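Local coordinates for protein cellulase (Xanthomonas axonopodis pv. citri, PDB 5HOS) that probably hydrolyses internal beta-1,4-glucosidic bonds in cellulose, as an endo-beta-1,4-glucanase of glycosyl hydrolase family 5, at residues I50-P55 / P90-L95; D58-F63 / R97-N102; A213-R218 / T257-L262. One frame throughout, in Å; residues are numbered along the deposited sequence.

How the interactions relate
All three contacts lie in the outer layer of one eight-stranded parallel barrel, where helices and loops pack round the strands. Interactions 1 and 2 are neighbours, their centres 13 Å apart, and both rest on helix 90-105, which meets first the loop 50-55 and then helix 57-65. Their segments alternate along the chain, and a salt bridge from Arg-53 to Glu-59 joins them directly. Interaction 3 follows later in the sequence and sits on the opposite side of the chain's centre, its nearest atoms about 23 Å from those of either other contact. The first two thus join elements near strands 29-34 and 70-75, and the third elements on either side of strand 224-231 in the sequence.

Interaction 1: residues I50-P55 / P90-L95; sequences IDYRYP and PAQLAL
Gln-92 reaches from the first turn of helix 90-105 to two tyrosines of the loop 50-55, and its amide uses one end for each. Its CG stands anti to the backbone N (chi1 -160°), and a bend at chi2 then turns the amide toward the loop. NE2 donates to Tyr-52 OH over 3.0 Å, with that oxygen lying almost in the amide plane and an N-H...O angle of 153°. The other end works as an acceptor: Tyr-54 OH donates a hydrogen bond to Gln-92 OE1 at 2.7 Å. This second bond arrives from above the carbonyl plane, 43° out of it, so the hydroxyl does not sit on a lone pair; OE1 itself lies at the edge of the Tyr-54 ring, 3.3 Å from Tyr-54 CE1. Arg-79 and Leu-80 of helix 77-80 pack beside Gln-92, and Asp-89 accepts a bond from its backbone N.

One turn further on, Leu-95 supplies the apolar half of the contact. Its CB sits over the middle of one face of the Tyr-54 ring, 3.6 Å from the centroid and nearly on the ring normal, a clear CH-pi contact. The branch CD1 extends the overlap toward one side of the ring, approaching Tyr-54 CE1 to 3.8 Å. Leu-73 and Ile-75 of strand 70-75 also touch Tyr-54, which places this ring between the helix and the barrel wall.

As modelled, the amide nitrogen donates to one hydroxyl and the amide oxygen accepts from the other, so both ends of Gln-92 are engaged and its rotation is held. The loop that follows strand 29-34 is pinned to helix 90-105 by neutral polar groups, satisfied within a mostly buried setting and without any formal charge across the contact.

Interaction 2: residues D58-F63 / R97-N102; sequences DEYAYF and RQAVAN
Helices 57-65 and 90-105 come together closely, with Tyr-60 CA only 6.8 Å from Asn-102 CA. Every direct contact between segments 58-63 and 97-102 is made by Tyr-60. With its CG anti to the carbonyl carbon (chi1 -58°), the ring is carried across to the second helix and lies against the turn from Ala-99 to Asn-102. Asn-102 CB meets one side of it, 3.4 Å from Tyr-60 CE1, while the backbone carbonyl carbon, Asn-102 C, stands 4.1 Å above the ring plane, displaced toward the rim. The Asn-102 side-chain amide is not stacked on the ring, since the two planes are 54° apart. At the far end of the ring, Tyr-60 OH presses on Ala-99 CB at 3.3 Å, and the hydroxyl lies close against the helix backbone, with Ala-99 CA 3.5 Å from Tyr-60 OH.

No direct hydrogen bond links the two segments. A water does so instead, 2.7 Å from Tyr-60 OH and accepting a bond of 3.0 Å from Asn-102 ND2. The other end of that amide has a partner on its own helix, a weak bond of 3.5 Å from Gln-98 NE2 to Asn-102 OD1, which is consistent with the rotation that presents ND2 to the water.

Leu-34 of strand 29-34 and Val-71 of strand 70-75 also touch Tyr-60, and Leu-73 touches Ala-99. The Tyr-60 ring is thus packed between helices 57-65 and 90-105 and strands 29-34 and 70-75, in the outer helical layer of the (beta/alpha)8, or TIM, barrel of family 5 glycosyl hydrolases.

Interaction 3: residues A213-R218 / T257-L262; sequences AMASIR and TEWLRL
The Trp-259 indole meets the segment 213-218 with its rim, and it is the benzo side that leads. Met-214 C and Ala-215 N both lie at that edge, close to the ring plane, so the peptide joining the two residues runs past the end of the ring system. Ala-215 N is 3.6 Å from Trp-259 CZ2, and Met-214 C is 3.9 Å from Trp-259 CH2. Trp-201 adds an edge-to-face ring contact from outside the two segments, and Trp-259 NE1 is hydrogen-bonded to Ala-211 O. With CG anti to the backbone N (chi1 -178°), the indole extends from its helix toward the segment 213-218.

Two side chains complete the meeting. Met-214 CB touches Trp-259 CH2 at 3.9 Å, but bends at chi2 and chi3 take the thioether away from the indole. Ala-215 CB lies beside Trp-259 CZ2 at 4.1 Å, a little farther off than its own CA, which is 3.8 Å from the same CZ2 atom. Backbone and CB atoms thus do all the touching on this side, and no hydrogen bond crosses between the segments.

In the (beta/alpha)8 barrel, these segments flank strand 224-231: the first belongs to the connection leading into it, the second to the helix that follows it. Ala-213 and Ile-217 also pack on helix 165-181, so the segment 213-218 spans from that helix to helix 248-262 in the outer layer.

Hydrogen bonds from Arg-218 NH1 to Ala-215 O and Ile-217 O hold the shape of the turn that faces the indole. Lys-265 NZ is also bonded to Ile-217 O, and the Lys-265 residue is touched by the Trp-259 side chain.

Interaction 1: residues I50-P55 / P90-L95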
loop_
_atom_site.group_PDB
_atom_site.type_symbol
_atom_site.label_atom_id
_atom_site.label_comp_id
_atom_site.label_asym_id
_atom_site.label_seq_id
_atom_site.Cartn_x
_atom_site.Cartn_y
_atom_site.Cartn_z
ATOM N N ILE A 50 -17.437 15.274 3.161
ATOM C CA ILE A 50 -17.827 15.448 4.563
ATOM C C ILE A 50 -17.133 14.360 5.403
ATOM O O ILE A 50 -16.327 14.675 6.285
ATOM C CB ILE A 50 -19.364 15.396 4.726
ATOM C CG1 ILE A 50 -20.002 16.593 4.003
ATOM C CG2 ILE A 50 -19.753 15.414 6.203
ATOM C CD1 ILE A 50 -21.494 16.486 3.770
ATOM N N ASP A 51 -17.441 13.092 5.119
ATOM C CA ASP A 51 -16.815 11.952 5.809
ATOM C C ASP A 51 -15.471 11.516 5.217
ATOM O O ASP A 51 -14.606 11.022 5.942
ATOM C CB ASP A 51 -17.761 10.751 5.802
ATOM C CG ASP A 51 -19.039 11.028 6.537
ATOM O OD1 ASP A 51 -18.951 11.503 7.684
ATOM O OD2 ASP A 51 -20.118 10.770 5.968
ATOM N N TYR A 52 -15.318 11.667 3.903
ATOM C CA TYR A 52 -14.094 11.285 3.202
ATOM C C TYR A 52 -13.929 12.152 1.947
ATOM O O TYR A 52 -14.861 12.846 1.546
ATOM C CB TYR A 52 -14.163 9.801 2.823
ATOM C CG TYR A 52 -15.197 9.465 1.760
ATOM C CD1 TYR A 52 -16.530 9.252 2.094
ATOM C CD2 TYR A 52 -14.828 9.342 0.409
ATOM C CE1 TYR A 52 -17.475 8.936 1.126
ATOM C CE2 TYR A 52 -15.769 9.038 -0.565
ATOM C CZ TYR A 52 -17.082 8.826 -0.208
ATOM O OH TYR A 52 -18.011 8.516 -1.173
ATOM N N ARG A 53 -12.746 12.084 1.336
ATOM C CA ARG A 53 -12.393 12.900 0.166
ATOM C C ARG A 53 -11.473 12.119 -0.761
ATOM O O ARG A 53 -10.792 11.189 -0.326
ATOM C CB ARG A 53 -11.659 14.177 0.602
ATOM C CG ARG A 53 -10.336 13.914 1.321
ATOM C CD ARG A 53 -9.522 15.169 1.583
ATOM N NE ARG A 53 -8.894 15.722 0.377
ATOM C CZ ARG A 53 -9.349 16.750 -0.348
ATOM N NH1 ARG A 53 -10.482 17.388 -0.034
ATOM N NH2 ARG A 53 -8.657 17.150 -1.415
ATOM N N TYR A 54 -11.452 12.520 -2.029
ATOM C CA TYR A 54 -10.408 12.112 -2.962
ATOM C C TYR A 54 -9.464 13.299 -3.186
ATOM O O TYR A 54 -9.838 14.448 -2.934
ATOM C CB TYR A 54 -11.018 11.602 -4.277
ATOM C CG TYR A 54 -11.451 10.151 -4.200
ATOM C CD1 TYR A 54 -12.559 9.771 -3.446
ATOM C CD2 TYR A 54 -10.743 9.150 -4.872
ATOM C CE1 TYR A 54 -12.950 8.443 -3.356
ATOM C CE2 TYR A 54 -11.128 7.820 -4.791
ATOM C CZ TYR A 54 -12.228 7.468 -4.035
ATOM O OH TYR A 54 -12.615 6.152 -3.954
ATOM N N PRO A 55 -8.228 13.031 -3.636
ATOM C CA PRO A 55 -7.281 14.134 -3.819
ATOM C C PRO A 55 -7.644 15.085 -4.969
ATOM O O PRO A 55 -8.186 14.651 -5.980
ATOM C CB PRO A 55 -5.953 13.415 -4.123
ATOM C CG PRO A 55 -6.165 11.988 -3.756
ATOM C CD PRO A 55 -7.619 11.731 -3.974
ATOM N N PRO A 90 -21.291 3.154 -9.052
ATOM C CA PRO A 90 -20.884 4.044 -10.157
ATOM C C PRO A 90 -20.078 5.288 -9.746
ATOM O O PRO A 90 -19.044 5.572 -10.358
ATOM C CB PRO A 90 -22.218 4.434 -10.802
ATOM C CG PRO A 90 -23.092 3.252 -10.550
ATOM C CD PRO A 90 -22.711 2.765 -9.174
ATOM N N ALA A 91 -20.517 6.001 -8.712
ATOM C CA ALA A 91 -19.814 7.214 -8.277
ATOM C C ALA A 91 -18.410 6.932 -7.731
ATOM O O ALA A 91 -17.462 7.658 -8.040
ATOM C CB ALA A 91 -20.633 7.976 -7.239
ATOM N N GLN A 92 -18.276 5.878 -6.925
ATOM C CA GLN A 92 -16.992 5.560 -6.309
ATOM C C GLN A 92 -16.011 5.109 -7.391
ATOM O O GLN A 92 -14.843 5.513 -7.381
ATOM C CB GLN A 92 -17.145 4.491 -5.221
ATOM C CG GLN A 92 -15.994 4.446 -4.215
ATOM C CD GLN A 92 -15.942 5.602 -3.224
ATOM O OE1 GLN A 92 -14.896 5.844 -2.623
ATOM N NE2 GLN A 92 -17.050 6.309 -3.038
ATOM N N LEU A 93 -16.493 4.300 -8.333
ATOM C CA LEU A 93 -15.660 3.893 -9.465
ATOM C C LEU A 93 -15.211 5.094 -10.302
ATOM O O LEU A 93 -14.041 5.177 -10.680
ATOM C CB LEU A 93 -16.370 2.866 -10.339
ATOM C CG LEU A 93 -15.569 2.324 -11.536
ATOM C CD1 LEU A 93 -14.225 1.739 -11.114
ATOM C CD2 LEU A 93 -16.413 1.290 -12.269
ATOM N N ALA A 94 -16.122 6.024 -10.574
ATOM C CA ALA A 94 -15.759 7.261 -11.288
ATOM C C ALA A 94 -14.747 8.107 -10.509
ATOM O O ALA A 94 -13.860 8.695 -11.106
ATOM C CB ALA A 94 -16.996 8.082 -11.625
ATOM N N LEU A 95 -14.859 8.155 -9.179
ATOM C CA LEU A 95 -13.843 8.845 -8.367
ATOM C C LEU A 95 -12.465 8.229 -8.531
ATOM O O LEU A 95 -11.488 8.946 -8.663
ATOM C CB LEU A 95 -14.226 8.896 -6.886
ATOM C CG LEU A 95 -15.333 9.902 -6.596
ATOM C CD1 LEU A 95 -16.046 9.563 -5.293
ATOM C CD2 LEU A 95 -14.778 11.319 -6.572
#

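Interaction 2: residues D58-F63 / R97-N102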
loop_
_atom_site.group_PDB
_atom_site.type_symbol
_atom_site.label_atom_id
_atom_site.label_comp_id
_atom_site.label_asym_id
_atom_site.label_seq_id
_atom_site.Cartn_x
_atom_site.Cartn_y
_atom_site.Cartn_z
ATOM N N ASP A 58 -4.149 18.925 -8.360
ATOM C CA ASP A 58 -2.849 19.553 -8.064
ATOM C C ASP A 58 -2.043 18.877 -6.935
ATOM O O ASP A 58 -0.856 19.148 -6.786
ATOM C CB ASP A 58 -2.969 21.080 -7.849
ATOM C CG ASP A 58 -3.733 21.470 -6.582
ATOM O OD1 ASP A 58 -4.161 20.593 -5.812
ATOM O OD2 ASP A 58 -3.906 22.688 -6.360
ATOM N N GLU A 59 -2.677 17.995 -6.163
ATOM C CA GLU A 59 -1.953 17.189 -5.174
ATOM C C GLU A 59 -0.968 16.245 -5.876
ATOM O O GLU A 59 0.186 16.114 -5.458
ATOM C CB GLU A 59 -2.931 16.448 -4.262
ATOM C CG GLU A 59 -3.718 17.407 -3.361
ATOM C CD GLU A 59 -4.687 16.708 -2.425
ATOM O OE1 GLU A 59 -4.247 15.779 -1.725
ATOM O OE2 GLU A 59 -5.885 17.086 -2.386
ATOM N N TYR A 60 -1.400 15.677 -6.998
ATOM C CA TYR A 60 -0.543 14.800 -7.797
ATOM C C TYR A 60 0.617 15.604 -8.382
ATOM O O TYR A 60 1.768 15.189 -8.287
ATOM C CB TYR A 60 -1.340 14.102 -8.903
ATOM C CG TYR A 60 -2.500 13.275 -8.384
ATOM C CD1 TYR A 60 -3.748 13.850 -8.159
ATOM C CD2 TYR A 60 -2.354 11.914 -8.120
ATOM C CE1 TYR A 60 -4.808 13.101 -7.685
ATOM C CE2 TYR A 60 -3.411 11.157 -7.648
ATOM C CZ TYR A 60 -4.636 11.758 -7.420
ATOM O OH TYR A 60 -5.703 11.019 -6.950
ATOM N N ALA A 61 0.313 16.761 -8.965
ATOM C CA ALA A 61 1.347 17.637 -9.526
ATOM C C ALA A 61 2.415 18.011 -8.482
ATOM O O ALA A 61 3.597 17.989 -8.788
ATOM C CB ALA A 61 0.729 18.884 -10.135
ATOM N N TYR A 62 1.999 18.303 -7.247
ATOM C CA TYR A 62 2.954 18.609 -6.183
ATOM C C TYR A 62 3.959 17.473 -5.963
ATOM O O TYR A 62 5.173 17.696 -5.957
ATOM C CB TYR A 62 2.252 18.937 -4.853
ATOM C CG TYR A 62 3.247 19.048 -3.715
ATOM C CD1 TYR A 62 4.093 20.151 -3.608
ATOM C CD2 TYR A 62 3.388 18.021 -2.777
ATOM C CE1 TYR A 62 5.031 20.245 -2.589
ATOM C CE2 TYR A 62 4.321 18.106 -1.754
ATOM C CZ TYR A 62 5.139 19.218 -1.659
ATOM O OH TYR A 62 6.062 19.297 -0.638
ATOM N N PHE A 63 3.455 16.257 -5.785
ATOM C CA PHE A 63 4.339 15.129 -5.486
ATOM C C PHE A 63 5.185 14.726 -6.685
ATOM O O PHE A 63 6.342 14.356 -6.516
ATOM C CB PHE A 63 3.561 13.966 -4.855
ATOM C CG PHE A 63 3.124 14.270 -3.449
ATOM C CD1 PHE A 63 4.075 14.368 -2.428
ATOM C CD2 PHE A 63 1.800 14.526 -3.150
ATOM C CE1 PHE A 63 3.703 14.684 -1.126
ATOM C CE2 PHE A 63 1.419 14.841 -1.846
ATOM C CZ PHE A 63 2.372 14.925 -0.838
ATOM N N ARG A 97 -11.506 6.417 -11.145
ATOM C CA ARG A 97 -11.109 6.755 -12.527
ATOM C C ARG A 97 -10.546 8.171 -12.643
ATOM O O ARG A 97 -9.598 8.403 -13.387
ATOM C CB ARG A 97 -12.268 6.596 -13.502
ATOM C CG ARG A 97 -12.633 5.167 -13.835
ATOM C CD ARG A 97 -13.554 5.148 -15.043
ATOM N NE ARG A 97 -14.220 3.863 -15.204
ATOM C CZ ARG A 97 -13.644 2.745 -15.642
ATOM N NH1 ARG A 97 -12.355 2.708 -15.968
ATOM N NH2 ARG A 97 -14.368 1.639 -15.743
ATOM N N GLN A 98 -11.131 9.113 -11.908
ATOM C CA GLN A 98 -10.625 10.484 -11.889
ATOM C C GLN A 98 -9.238 10.567 -11.239
ATOM O O GLN A 98 -8.386 11.328 -11.697
ATOM C CB GLN A 98 -11.576 11.416 -11.135
ATOM C CG GLN A 98 -11.284 12.898 -11.362
ATOM C CD GLN A 98 -11.520 13.337 -12.808
ATOM O OE1 GLN A 98 -12.535 13.001 -13.409
ATOM N NE2 GLN A 98 -10.586 14.100 -13.365
ATOM N N ALA A 99 -9.046 9.827 -10.147
ATOM C CA ALA A 99 -7.756 9.754 -9.469
ATOM C C ALA A 99 -6.683 9.222 -10.411
ATOM O O ALA A 99 -5.608 9.802 -10.501
ATOM C CB ALA A 99 -7.839 8.888 -8.214
ATOM N N VAL A 100 -6.998 8.147 -11.129
ATOM C CA VAL A 100 -6.077 7.582 -12.130
ATOM C C VAL A 100 -5.766 8.605 -13.232
ATOM O O VAL A 100 -4.603 8.768 -13.612
ATOM C CB VAL A 100 -6.616 6.255 -12.723
ATOM C CG1 VAL A 100 -5.773 5.777 -13.901
ATOM C CG2 VAL A 100 -6.656 5.171 -11.652
ATOM N N ALA A 101 -6.795 9.288 -13.738
ATOM C CA ALA A 101 -6.597 10.327 -14.755
ATOM C C ALA A 101 -5.731 11.478 -14.229
ATOM O O ALA A 101 -4.797 11.904 -14.892
ATOM C CB ALA A 101 -7.934 10.842 -15.266
ATOM N N ASN A 102 -6.030 11.946 -13.015
ATOM C CA ASN A 102 -5.225 12.976 -12.370
ATOM C C ASN A 102 -3.761 12.557 -12.218
ATOM O O ASN A 102 -2.856 13.343 -12.494
ATOM C CB ASN A 102 -5.784 13.319 -10.982
ATOM C CG ASN A 102 -7.085 14.104 -11.034
ATOM O OD1 ASN A 102 -7.439 14.685 -12.047
ATOM N ND2 ASN A 102 -7.796 14.132 -9.913
HETATM O O HOH W 1 -8.009 12.445 -7.396
#

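Interaction 3: residues A213-R218 / T257-L262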
loop_
_atom_site.group_PDB
_atom_site.type_symbol
_atom_site.label_atom_id
_atom_site.label_comp_id
_atom_site.label_asym_id
_atom_site.label_seq_id
_atom_site.Cartn_x
_atom_site.Cartn_y
_atom_site.Cartn_z
ATOM N N ALA A 213 3.873 -19.302 4.346
ATOM C CA ALA A 213 2.632 -19.180 3.572
ATOM C C ALA A 213 2.821 -18.459 2.233
ATOM O O ALA A 213 2.280 -18.883 1.209
ATOM C CB ALA A 213 1.566 -18.479 4.404
ATOM N N MET A 214 3.623 -17.402 2.239
ATOM C CA MET A 214 3.789 -16.562 1.063
ATOM C C MET A 214 4.848 -17.097 0.101
ATOM O O MET A 214 4.878 -16.666 -1.041
ATOM C CB MET A 214 4.094 -15.124 1.479
ATOM C CG MET A 214 3.000 -14.491 2.347
ATOM S SD MET A 214 1.327 -14.407 1.638
ATOM C CE MET A 214 1.696 -13.512 0.144
ATOM N N ALA A 215 5.673 -18.054 0.540
ATOM C CA ALA A 215 6.676 -18.683 -0.348
ATOM C C ALA A 215 6.042 -19.382 -1.541
ATOM O O ALA A 215 6.618 -19.398 -2.631
ATOM C CB ALA A 215 7.538 -19.669 0.426
ATOM N N SER A 216 4.863 -19.965 -1.335
ATOM C CA SER A 216 4.200 -20.715 -2.394
ATOM C C SER A 216 3.268 -19.864 -3.265
ATOM O O SER A 216 2.649 -20.406 -4.182
ATOM C CB SER A 216 3.445 -21.904 -1.793
ATOM O OG SER A 216 2.508 -21.470 -0.826
ATOM N N ILE A 217 3.164 -18.555 -3.009
ATOM C CA ILE A 217 2.368 -17.677 -3.887
ATOM C C ILE A 217 2.899 -17.728 -5.312
ATOM O O ILE A 217 4.108 -17.641 -5.543
ATOM C CB ILE A 217 2.331 -16.205 -3.418
ATOM C CG1 ILE A 217 1.359 -16.049 -2.252
ATOM C CG2 ILE A 217 1.892 -15.239 -4.538
ATOM C CD1 ILE A 217 -0.116 -16.243 -2.581
ATOM N N ARG A 218 1.965 -17.860 -6.249
ATOM C CA ARG A 218 2.268 -17.864 -7.671
ATOM C C ARG A 218 1.362 -16.849 -8.388
ATOM O O ARG A 218 0.307 -16.436 -7.874
ATOM C CB ARG A 218 2.090 -19.272 -8.243
ATOM C CG ARG A 218 3.041 -20.316 -7.659
ATOM C CD ARG A 218 4.500 -20.126 -8.084
ATOM N NE ARG A 218 5.415 -21.051 -7.391
ATOM C CZ ARG A 218 6.052 -20.817 -6.234
ATOM N NH1 ARG A 218 5.916 -19.669 -5.569
ATOM N NH2 ARG A 218 6.850 -21.755 -5.727
ATOM N N THR A 257 14.388 -8.979 3.304
ATOM C CA THR A 257 15.142 -8.806 2.064
ATOM C C THR A 257 15.796 -10.114 1.603
ATOM O O THR A 257 15.672 -10.503 0.433
ATOM C CB THR A 257 16.171 -7.666 2.214
ATOM O OG1 THR A 257 15.467 -6.443 2.496
ATOM C CG2 THR A 257 16.981 -7.489 0.952
ATOM N N GLU A 258 16.471 -10.807 2.510
ATOM C CA GLU A 258 17.090 -12.090 2.150
ATOM C C GLU A 258 16.034 -13.180 1.860
ATOM O O GLU A 258 16.257 -14.059 1.019
ATOM C CB GLU A 258 18.086 -12.535 3.228
ATOM C CG GLU A 258 18.941 -13.736 2.821
ATOM C CD GLU A 258 19.734 -13.533 1.538
ATOM O OE1 GLU A 258 19.904 -14.531 0.790
ATOM O OE2 GLU A 258 20.172 -12.387 1.279
ATOM N N TRP A 259 14.895 -13.119 2.552
ATOM C CA TRP A 259 13.770 -14.014 2.263
ATOM C C TRP A 259 13.296 -13.818 0.814
ATOM O O TRP A 259 13.086 -14.801 0.095
ATOM C CB TRP A 259 12.598 -13.786 3.242
ATOM C CG TRP A 259 11.448 -14.727 3.005
ATOM C CD1 TRP A 259 11.272 -15.967 3.548
ATOM C CD2 TRP A 259 10.326 -14.507 2.140
ATOM N NE1 TRP A 259 10.109 -16.534 3.077
ATOM C CE2 TRP A 259 9.507 -15.660 2.214
ATOM C CE3 TRP A 259 9.926 -13.441 1.316
ATOM C CZ2 TRP A 259 8.305 -15.778 1.500
ATOM C CZ3 TRP A 259 8.732 -13.563 0.598
ATOM C CH2 TRP A 259 7.940 -14.728 0.696
ATOM N N LEU A 260 13.141 -12.556 0.393
ATOM C CA LEU A 260 12.750 -12.252 -0.992
ATOM C C LEU A 260 13.744 -12.859 -1.982
ATOM O O LEU A 260 13.350 -13.473 -2.977
ATOM C CB LEU A 260 12.640 -10.737 -1.223
ATOM C CG LEU A 260 11.486 -9.975 -0.565
ATOM C CD1 LEU A 260 11.697 -8.483 -0.792
ATOM C CD2 LEU A 260 10.133 -10.397 -1.108
ATOM N N ARG A 261 15.027 -12.704 -1.673
ATOM C CA ARG A 261 16.111 -13.185 -2.537
ATOM C C ARG A 261 16.095 -14.709 -2.665
ATOM O O ARG A 261 16.158 -15.242 -3.772
ATOM C CB ARG A 261 17.461 -12.693 -2.000
ATOM C CG ARG A 261 18.611 -12.767 -2.991
ATOM C CD ARG A 261 19.830 -12.000 -2.489
ATOM N NE ARG A 261 19.679 -10.547 -2.658
ATOM C CZ ARG A 261 19.807 -9.608 -1.712
ATOM N NH1 ARG A 261 19.635 -8.326 -2.043
ATOM N NH2 ARG A 261 20.112 -9.898 -0.448
ATOM N N LEU A 262 15.991 -15.403 -1.533
ATOM C CA LEU A 262 15.919 -16.869 -1.525
ATOM C C LEU A 262 14.700 -17.400 -2.292
ATOM O O LEU A 262 14.817 -18.367 -3.048
ATOM C CB LEU A 262 15.920 -17.397 -0.077
ATOM C CG LEU A 262 15.666 -18.883 0.207
ATOM C CD1 LEU A 262 16.626 -19.796 -0.550
ATOM C CD2 LEU A 262 15.759 -19.140 1.705
#